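GH127 beta-L-arabinofuranoside (Geobacillus stearothermophilus, PDB 4QK0) probably hydrolyses terminal beta-L-arabinofuranosidic bonds, as a family GH127 beta-L-arabinofuranosidase, to release L-arabinose. Local coordinates at residues 268-271 with 272-275. Numbering follows the deposited sequence.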
ATOM      1  N   ARG A 268       3.342 -17.296  13.046  1.00 18.91           N
ATOM      2  CA  ARG A 268       4.231 -17.446  14.169  1.00 20.56           C
ATOM      3  C   ARG A 268       3.494 -17.076  15.463  1.00 24.40           C
ATOM      4  O   ARG A 268       3.502 -17.840  16.459  1.00 22.20           O
ATOM      5  CB  ARG A 268       5.451 -16.568  14.032  1.00 21.31           C
ATOM      6  CG  ARG A 268       6.516 -17.121  13.116  1.00 21.87           C
ATOM      7  CD  ARG A 268       7.724 -16.166  12.993  1.00 21.15           C
ATOM      8  NE  ARG A 268       8.832 -16.742  12.250  1.00 24.50           N
ATOM      9  CZ  ARG A 268       8.848 -16.927  10.931  1.00 24.09           C
ATOM     10  NH1 ARG A 268       7.830 -16.557  10.195  1.00 23.45           N
ATOM     11  NH2 ARG A 268       9.874 -17.535  10.368  1.00 24.83           N
ATOM     12  N   ALA A 269       2.819 -15.937  15.457  1.00 23.07           N
ATOM     13  CA  ALA A 269       2.151 -15.471  16.654  1.00 23.13           C
ATOM     14  C   ALA A 269       1.071 -16.449  17.091  1.00 22.05           C
ATOM     15  O   ALA A 269       0.925 -16.721  18.293  1.00 20.01           O
ATOM     16  CB  ALA A 269       1.547 -14.084  16.433  1.00 22.46           C
ATOM     17  N   LEU A 270       0.249 -16.873  16.146  1.00 21.11           N
ATOM     18  CA  LEU A 270      -0.895 -17.657  16.508  1.00 23.18           C
ATOM     19  C   LEU A 270      -0.484 -19.085  16.942  1.00 23.00           C
ATOM     20  O   LEU A 270      -1.136 -19.646  17.793  1.00 21.27           O
ATOM     21  CB  LEU A 270      -1.881 -17.719  15.372  1.00 24.57           C
ATOM     22  CG  LEU A 270      -2.542 -16.389  14.976  1.00 28.40           C
ATOM     23  CD1 LEU A 270      -3.400 -16.614  13.774  1.00 30.55           C
ATOM     24  CD2 LEU A 270      -3.384 -15.779  16.030  1.00 29.43           C
ATOM     25  N   TYR A 271       0.585 -19.627  16.372  1.00 20.34           N
ATOM     26  CA  TYR A 271       1.125 -20.877  16.861  1.00 23.05           C
ATOM     27  C   TYR A 271       1.632 -20.730  18.310  1.00 23.54           C
ATOM     28  O   TYR A 271       1.470 -21.624  19.132  1.00 23.30           O
ATOM     29  CB  TYR A 271       2.266 -21.377  15.980  1.00 20.74           C
ATOM     30  CG  TYR A 271       1.895 -22.042  14.697  1.00 20.56           C
ATOM     31  CD1 TYR A 271       0.583 -22.126  14.255  1.00 21.64           C
ATOM     32  CD2 TYR A 271       2.890 -22.630  13.895  1.00 21.82           C
ATOM     33  CE1 TYR A 271       0.250 -22.753  13.036  1.00 21.87           C
ATOM     34  CE2 TYR A 271       2.560 -23.226  12.670  1.00 20.66           C
ATOM     35  CZ  TYR A 271       1.247 -23.280  12.244  1.00 20.71           C
ATOM     36  OH  TYR A 271       0.911 -23.891  11.040  1.00 19.19           O
HETATM   37  N   MSE A 272       2.232 -19.596  18.607  1.00 24.43           N
HETATM   38  CA  MSE A 272       2.708 -19.324  19.942  1.00 25.04           C
HETATM   39  C   MSE A 272       1.538 -19.214  20.876  1.00 26.40           C
HETATM   40  O   MSE A 272       1.539 -19.829  21.945  1.00 27.06           O
HETATM   41  CB  MSE A 272       3.541 -18.069  20.048  1.00 25.31           C
HETATM   42  CG  MSE A 272       4.205 -17.903  21.428  1.00 25.66           C
HETATM   43 SE   MSE A 272       5.251 -16.255  21.499  1.00 25.45          SE
HETATM   44  CE  MSE A 272       3.684 -15.087  21.414  1.00 22.51           C
ATOM     45  N   TYR A 273       0.511 -18.491  20.483  1.00 23.78           N
ATOM     46  CA  TYR A 273      -0.634 -18.347  21.349  1.00 22.43           C
ATOM     47  C   TYR A 273      -1.293 -19.660  21.583  1.00 22.15           C
ATOM     48  O   TYR A 273      -1.897 -19.894  22.645  1.00 21.97           O
ATOM     49  CB  TYR A 273      -1.658 -17.353  20.814  1.00 22.78           C
ATOM     50  CG  TYR A 273      -1.093 -15.961  20.436  1.00 23.67           C
ATOM     51  CD1 TYR A 273       0.034 -15.437  21.028  1.00 22.59           C
ATOM     52  CD2 TYR A 273      -1.733 -15.198  19.464  1.00 25.27           C
ATOM     53  CE1 TYR A 273       0.510 -14.179  20.685  1.00 23.60           C
ATOM     54  CE2 TYR A 273      -1.260 -13.936  19.122  1.00 24.60           C
ATOM     55  CZ  TYR A 273      -0.136 -13.441  19.719  1.00 23.18           C
ATOM     56  OH  TYR A 273       0.296 -12.196  19.343  1.00 22.34           O
ATOM     57  N   THR A 274      -1.304 -20.493  20.566  1.00 22.44           N
ATOM     58  CA  THR A 274      -1.986 -21.761  20.677  1.00 21.79           C
ATOM     59  C   THR A 274      -1.258 -22.614  21.798  1.00 22.76           C
ATOM     60  O   THR A 274      -1.902 -23.188  22.642  1.00 24.78           O
ATOM     61  CB  THR A 274      -1.947 -22.480  19.352  1.00 22.87           C
ATOM     62  OG1 THR A 274      -2.763 -21.798  18.383  1.00 19.88           O
ATOM     63  CG2 THR A 274      -2.428 -23.935  19.476  1.00 21.00           C
ATOM     64  N   ALA A 275       0.065 -22.595  21.803  1.00 21.16           N
ATOM     65  CA  ALA A 275       0.850 -23.239  22.824  1.00 23.19           C
ATOM     66  C   ALA A 275       0.593 -22.610  24.227  1.00 26.37           C
ATOM     67  O   ALA A 275       0.384 -23.318  25.204  1.00 24.27           O
ATOM     68  CB  ALA A 275       2.314 -23.222  22.491  1.00 20.89           C
TER
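Tyr-273 folds back over the preceding helical turn and covers the carbonyl of Ala-269. The Ala-269 O sits over the centre of one ring face, 3.0 Å above its plane. The same oxygen takes the backbone N-H, with Tyr-273 N at 2.8 Å from Ala-269 O. Chi1 (-52°) swings the ring back beside the backbone N, and chi2 (-27°) turns its face to Ala-269 O. Farther out, Ala-269 CB meets Tyr-273 CZ at 3.7 Å. Leu-270 comes obliquely, and its CD2 touches Tyr-273 CD2 at 3.9 Å. Trp-343 of helix 334-350 meets the ring as well, with the planes at about 45°. An alanine in place of Tyr-273 would remove the ring, and is likely to open a gap beside Ala-269 CB and Leu-270 CD2 and take away an aromatic neighbour of Trp-343.

Thr-274 makes the second tight point. Its OG1 donates to Leu-270 O at 2.8 Å. Its backbone N donates to the same oxygen from the opposite face of the carbonyl plane.

The other side is looser, though still buried. Arg-268 leads away from residues 272-275, and its NE donates to Gly-190 O instead. Selenomethionine Met-272 touches residues 268-271 through CB, and its CG, SE and CE reach none of them.

These are i to i+3 and i to i+4 contacts along helix 266-283, in a catalytic domain of the six-hairpin clan. N-H groups one turn on thus meet every carbonyl of residues 268-271, with Thr-274 OG1 as a second donor to Leu-270 O and the Tyr-273 ring face set against Ala-269 O.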